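Alpha-hemoglobin-stabilizing protein (Homo sapiens, PDB 1Z8U) acts as a chaperone that protects free alpha-hemoglobin from precipitation and prevents its harmful aggregation during erythroid cell development. Local coordinates at residues I11-Q25 / E69-F81. The protein carries 1 engineered substitution. Numbering follows the deposited sequence.
Sequences ISAGLKEFSVLLNQQ and ELRQELNTLANPF
The ring of F18 is held between two leucines: CD2 of L74 lies over one face, 4.0 Å from the ring centroid in a CH-pi contact, and CG of L22, from its own helix, lies over the opposite face. L77 CB meets the ring at its edge, in plane, while F18 CE2 comes within 3.5 Å of L74 O. With F18 CG anti to the backbone N (chi1 -170°), the ring projects across to the 69-81 backbone. The F81 ring takes CD2 of L22 over one face, 3.9 Å from the centroid and 14° off its normal, and has Q25 CB at its edge. Cutting F81 back to an alanine would probably open a gap beside L22 CD2 and deprive the CB and CG of Q25 of their packing surface. Beyond those carbons, Q25 NE2 donates a hydrogen bond to L21 O, approaching from above the carbonyl plane, and is also hydrogen-bonded to an acidic side chain on the chain of another protein.

These segments belong to helices 5-23 and 60-86, the first and last of a three-helix bundle; here they run nearly parallel, 25° between directions and 9.8 Å between axes at closest approach. Helix 34-52 completes the packing, with Y48 edge-to-face on F18 and M45 against A78.

The interface uses knobs-into-holes packing in both directions. L15 fits among L70, E73, L74 and L77, its two methyls straddling CB of E73, with CD1 3.4 Å away; the E73 chain bends at chi2, carrying its carboxylate away from the other helix. L77 answers by entering the hole of L15, F18, S19 and L22, its CD2 set against L15 O and S19 OG, which are hydrogen-bonded to each other at 3.1 Å. CG2 of I11 rests 3.7 Å from L70 CA, and its CD1 lies against E69.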
loop_
_atom_site.group_PDB
_atom_site.type_symbol
_atom_site.label_atom_id
_atom_site.label_comp_id
_atom_site.label_asym_id
_atom_site.label_seq_id
_atom_site.Cartn_x
_atom_site.Cartn_y
_atom_site.Cartn_z
ATOM N N ILE A 11 -14.106 4.189 -15.079
ATOM C CA ILE A 11 -13.063 3.236 -15.440
ATOM C C ILE A 11 -11.819 3.966 -15.952
ATOM O O ILE A 11 -10.690 3.496 -15.792
ATOM C CB ILE A 11 -13.573 2.267 -16.532
ATOM C CG1 ILE A 11 -14.784 1.493 -16.004
ATOM C CG2 ILE A 11 -12.467 1.307 -16.952
ATOM C CD1 ILE A 11 -15.389 0.524 -17.007
ATOM N N SER A 12 -12.031 5.124 -16.566
ATOM C CA SER A 12 -10.925 5.905 -17.096
ATOM C C SER A 12 -10.145 6.559 -15.954
ATOM O O SER A 12 -8.917 6.661 -16.010
ATOM C CB SER A 12 -11.455 6.976 -18.056
ATOM O OG SER A 12 -10.420 7.473 -18.893
ATOM N N ALA A 13 -10.871 6.991 -14.923
ATOM C CA ALA A 13 -10.284 7.631 -13.746
ATOM C C ALA A 13 -9.359 6.682 -12.991
ATOM O O ALA A 13 -8.225 7.038 -12.662
ATOM C CB ALA A 13 -11.388 8.115 -12.812
ATOM N N GLY A 14 -9.854 5.479 -12.717
ATOM C CA GLY A 14 -9.064 4.495 -12.004
ATOM C C GLY A 14 -7.791 4.095 -12.722
ATOM O O GLY A 14 -6.818 3.674 -12.099
ATOM N N LEU A 15 -7.796 4.224 -14.042
ATOM C CA LEU A 15 -6.634 3.868 -14.845
ATOM C C LEU A 15 -5.611 4.999 -14.841
ATOM O O LEU A 15 -4.419 4.779 -15.065
ATOM C CB LEU A 15 -7.074 3.544 -16.275
ATOM C CG LEU A 15 -7.987 2.321 -16.380
ATOM C CD1 LEU A 15 -8.571 2.224 -17.778
ATOM C CD2 LEU A 15 -7.196 1.066 -16.039
ATOM N N LYS A 16 -6.081 6.215 -14.594
ATOM C CA LYS A 16 -5.177 7.347 -14.543
ATOM C C LYS A 16 -4.552 7.286 -13.159
ATOM O O LYS A 16 -3.328 7.361 -13.002
ATOM C CB LYS A 16 -5.940 8.663 -14.725
ATOM C CG LYS A 16 -5.028 9.855 -15.001
ATOM C CD LYS A 16 -5.806 11.135 -15.264
ATOM C CE LYS A 16 -4.867 12.263 -15.678
ATOM N NZ LYS A 16 -3.812 12.527 -14.654
ATOM N N GLU A 17 -5.416 7.129 -12.161
ATOM C CA GLU A 17 -4.991 7.028 -10.771
ATOM C C GLU A 17 -4.025 5.852 -10.624
ATOM O O GLU A 17 -3.052 5.926 -9.880
ATOM C CB GLU A 17 -6.220 6.832 -9.869
ATOM C CG GLU A 17 -7.231 7.991 -9.950
ATOM C CD GLU A 17 -8.596 7.665 -9.347
ATOM O OE1 GLU A 17 -9.476 8.556 -9.342
ATOM O OE2 GLU A 17 -8.790 6.523 -8.883
ATOM N N PHE A 18 -4.290 4.775 -11.355
ATOM C CA PHE A 18 -3.448 3.591 -11.302
ATOM C C PHE A 18 -2.068 3.848 -11.904
ATOM O O PHE A 18 -1.072 3.239 -11.495
ATOM C CB PHE A 18 -4.117 2.432 -12.042
ATOM C CG PHE A 18 -3.433 1.113 -11.834
ATOM C CD1 PHE A 18 -3.442 0.504 -10.580
ATOM C CD2 PHE A 18 -2.766 0.490 -12.876
ATOM C CE1 PHE A 18 -2.796 -0.702 -10.371
ATOM C CE2 PHE A 18 -2.114 -0.719 -12.684
ATOM C CZ PHE A 18 -2.128 -1.317 -11.427
ATOM N N SER A 19 -2.006 4.751 -12.877
ATOM C CA SER A 19 -0.740 5.064 -13.525
ATOM C C SER A 19 0.145 5.937 -12.658
ATOM O O SER A 19 1.354 5.730 -12.601
ATOM C CB SER A 19 -0.981 5.741 -14.870
ATOM O OG SER A 19 -1.445 4.796 -15.815
ATOM N N VAL A 20 -0.444 6.921 -11.989
ATOM C CA VAL A 20 0.364 7.765 -11.124
ATOM C C VAL A 20 0.911 6.864 -10.016
ATOM O O VAL A 20 2.037 7.054 -9.548
ATOM C CB VAL A 20 -0.446 8.938 -10.520
ATOM C CG1 VAL A 20 -1.727 8.447 -9.901
ATOM C CG2 VAL A 20 0.388 9.636 -9.481
ATOM N N LEU A 21 0.118 5.865 -9.621
ATOM C CA LEU A 21 0.545 4.923 -8.593
ATOM C C LEU A 21 1.740 4.164 -9.154
ATOM O O LEU A 21 2.818 4.142 -8.556
ATOM C CB LEU A 21 -0.573 3.922 -8.266
ATOM C CG LEU A 21 -0.621 3.225 -6.895
ATOM C CD1 LEU A 21 -0.985 1.754 -7.088
ATOM C CD2 LEU A 21 0.702 3.347 -6.162
ATOM N N LEU A 22 1.537 3.544 -10.313
ATOM C CA LEU A 22 2.584 2.772 -10.961
ATOM C C LEU A 22 3.800 3.625 -11.304
ATOM O O LEU A 22 4.937 3.230 -11.030
ATOM C CB LEU A 22 2.053 2.126 -12.241
ATOM C CG LEU A 22 0.940 1.078 -12.183
ATOM C CD1 LEU A 22 0.585 0.681 -13.616
ATOM C CD2 LEU A 22 1.378 -0.150 -11.383
ATOM N N ASN A 23 3.558 4.798 -11.891
ATOM C CA ASN A 23 4.642 5.694 -12.306
ATOM C C ASN A 23 5.496 6.288 -11.198
ATOM O O ASN A 23 6.639 6.674 -11.443
ATOM C CB ASN A 23 4.104 6.843 -13.169
ATOM C CG ASN A 23 3.437 6.362 -14.448
ATOM O OD1 ASN A 23 3.889 5.407 -15.086
ATOM N ND2 ASN A 23 2.361 7.037 -14.837
ATOM N N GLN A 24 4.965 6.379 -9.985
ATOM C CA GLN A 24 5.753 6.953 -8.904
ATOM C C GLN A 24 6.641 5.923 -8.235
ATOM O O GLN A 24 7.435 6.270 -7.370
ATOM C CB GLN A 24 4.850 7.619 -7.852
ATOM C CG GLN A 24 3.825 6.692 -7.206
ATOM C CD GLN A 24 3.009 7.385 -6.135
ATOM O OE1 GLN A 24 2.688 8.569 -6.250
ATOM N NE2 GLN A 24 2.654 6.645 -5.092
ATOM N N GLN A 25 6.523 4.663 -8.641
ATOM C CA GLN A 25 7.325 3.598 -8.041
ATOM C C GLN A 25 8.826 3.709 -8.336
ATOM O O GLN A 25 9.236 3.829 -9.489
ATOM C CB GLN A 25 6.808 2.235 -8.507
ATOM C CG GLN A 25 5.356 1.968 -8.139
ATOM C CD GLN A 25 5.126 1.889 -6.633
ATOM O OE1 GLN A 25 5.845 1.181 -5.920
ATOM N NE2 GLN A 25 4.113 2.604 -6.148
ATOM N N GLU A 69 -14.185 -4.674 -17.387
ATOM C CA GLU A 69 -13.412 -3.910 -18.359
ATOM C C GLU A 69 -12.263 -3.233 -17.625
ATOM O O GLU A 69 -11.139 -3.172 -18.126
ATOM C CB GLU A 69 -14.277 -2.848 -19.050
ATOM C CG GLU A 69 -13.643 -2.283 -20.324
ATOM C CD GLU A 69 -14.184 -0.916 -20.716
ATOM O OE1 GLU A 69 -15.423 -0.753 -20.766
ATOM O OE2 GLU A 69 -13.369 -0.002 -20.982
ATOM N N LEU A 70 -12.555 -2.721 -16.432
ATOM C CA LEU A 70 -11.543 -2.059 -15.618
ATOM C C LEU A 70 -10.365 -3.007 -15.411
ATOM O O LEU A 70 -9.243 -2.716 -15.835
ATOM C CB LEU A 70 -12.132 -1.652 -14.261
ATOM C CG LEU A 70 -11.152 -1.151 -13.190
ATOM C CD1 LEU A 70 -10.461 0.134 -13.647
ATOM C CD2 LEU A 70 -11.912 -0.932 -11.895
ATOM N N ARG A 71 -10.627 -4.142 -14.764
ATOM C CA ARG A 71 -9.581 -5.122 -14.515
ATOM C C ARG A 71 -8.804 -5.447 -15.792
ATOM O O ARG A 71 -7.583 -5.609 -15.746
ATOM C CB ARG A 71 -10.173 -6.399 -13.912
ATOM C CG ARG A 71 -9.186 -7.552 -13.858
ATOM C CD ARG A 71 -9.656 -8.660 -12.935
ATOM N NE ARG A 71 -9.186 -8.452 -11.568
ATOM C CZ ARG A 71 -9.553 -9.190 -10.525
ATOM N NH1 ARG A 71 -10.408 -10.195 -10.686
ATOM N NH2 ARG A 71 -9.064 -8.924 -9.318
ATOM N N GLN A 72 -9.505 -5.537 -16.925
ATOM C CA GLN A 72 -8.856 -5.820 -18.207
ATOM C C GLN A 72 -7.830 -4.729 -18.501
ATOM O O GLN A 72 -6.729 -5.007 -18.980
ATOM C CB GLN A 72 -9.867 -5.840 -19.361
ATOM C CG GLN A 72 -9.665 -6.901 -20.429
ATOM C CD GLN A 72 -8.605 -6.486 -21.451
ATOM O OE1 GLN A 72 -7.648 -7.223 -21.700
ATOM N NE2 GLN A 72 -8.769 -5.303 -22.039
ATOM N N GLU A 73 -8.209 -3.486 -18.213
ATOM C CA GLU A 73 -7.349 -2.333 -18.450
ATOM C C GLU A 73 -6.241 -2.180 -17.414
ATOM O O GLU A 73 -5.107 -1.843 -17.761
ATOM C CB GLU A 73 -8.188 -1.056 -18.502
ATOM C CG GLU A 73 -9.167 -1.007 -19.670
ATOM C CD GLU A 73 -8.474 -1.017 -21.026
ATOM O OE1 GLU A 73 -9.186 -1.050 -22.053
ATOM O OE2 GLU A 73 -7.225 -0.989 -21.072
ATOM N N LEU A 74 -6.567 -2.421 -16.147
ATOM C CA LEU A 74 -5.576 -2.312 -15.085
ATOM C C LEU A 74 -4.397 -3.224 -15.401
ATOM O O LEU A 74 -3.241 -2.879 -15.151
ATOM C CB LEU A 74 -6.201 -2.693 -13.743
ATOM C CG LEU A 74 -7.247 -1.697 -13.240
ATOM C CD1 LEU A 74 -8.009 -2.287 -12.073
ATOM C CD2 LEU A 74 -6.567 -0.404 -12.844
ATOM N N ASN A 75 -4.703 -4.386 -15.968
ATOM C CA ASN A 75 -3.686 -5.360 -16.340
ATOM C C ASN A 75 -2.819 -4.827 -17.471
ATOM O O ASN A 75 -1.607 -5.026 -17.482
ATOM C CB ASN A 75 -4.347 -6.661 -16.787
ATOM C CG ASN A 75 -5.206 -7.279 -15.707
ATOM O OD1 ASN A 75 -5.857 -8.301 -15.924
ATOM N ND2 ASN A 75 -5.214 -6.664 -14.533
ATOM N N THR A 76 -3.447 -4.144 -18.420
ATOM C CA THR A 76 -2.735 -3.588 -19.565
ATOM C C THR A 76 -1.669 -2.576 -19.139
ATOM O O THR A 76 -0.663 -2.397 -19.831
ATOM C CB THR A 76 -3.716 -2.920 -20.553
ATOM O OG1 THR A 76 -4.753 -3.851 -20.891
ATOM C CG2 THR A 76 -2.991 -2.505 -21.830
ATOM N N LEU A 77 -1.889 -1.911 -18.008
ATOM C CA LEU A 77 -0.921 -0.947 -17.500
ATOM C C LEU A 77 0.094 -1.680 -16.634
ATOM O O LEU A 77 1.293 -1.415 -16.700
ATOM C CB LEU A 77 -1.616 0.132 -16.664
ATOM C CG LEU A 77 -2.351 1.262 -17.390
ATOM C CD1 LEU A 77 -3.424 0.690 -18.298
ATOM C CD2 LEU A 77 -2.965 2.202 -16.370
ATOM N N ALA A 78 -0.405 -2.614 -15.830
ATOM C CA ALA A 78 0.425 -3.399 -14.926
ATOM C C ALA A 78 1.449 -4.271 -15.642
ATOM O O ALA A 78 2.554 -4.476 -15.140
ATOM C CB ALA A 78 -0.462 -4.265 -14.038
ATOM N N ASN A 79 1.075 -4.785 -16.809
ATOM C CA ASN A 79 1.958 -5.651 -17.584
ATOM C C ASN A 79 3.277 -4.983 -17.958
ATOM O O ASN A 79 4.345 -5.573 -17.790
ATOM C CB ASN A 79 1.243 -6.142 -18.842
ATOM C CG ASN A 79 0.091 -7.070 -18.527
ATOM O OD1 ASN A 79 0.255 -8.063 -17.813
ATOM N ND2 ASN A 79 -1.084 -6.757 -19.060
ATOM N N PRO A 80 3.223 -3.752 -18.494
ATOM C CA PRO A 80 4.474 -3.077 -18.857
ATOM C C PRO A 80 5.301 -2.849 -17.592
ATOM O O PRO A 80 6.528 -2.950 -17.606
ATOM C CB PRO A 80 3.988 -1.766 -19.472
ATOM C CG PRO A 80 2.671 -2.149 -20.073
ATOM C CD PRO A 80 2.059 -2.997 -18.989
ATOM N N PHE A 81 4.596 -2.548 -16.502
ATOM C CA PHE A 81 5.196 -2.300 -15.192
ATOM C C PHE A 81 5.945 -3.535 -14.719
ATOM O O PHE A 81 7.120 -3.463 -14.363
ATOM C CB PHE A 81 4.105 -1.949 -14.178
ATOM C CG PHE A 81 4.620 -1.683 -12.787
ATOM C CD1 PHE A 81 5.125 -0.432 -12.441
ATOM C CD2 PHE A 81 4.585 -2.683 -11.816
ATOM C CE1 PHE A 81 5.583 -0.179 -11.146
ATOM C CE2 PHE A 81 5.041 -2.442 -10.520
ATOM C CZ PHE A 81 5.539 -1.190 -10.183
#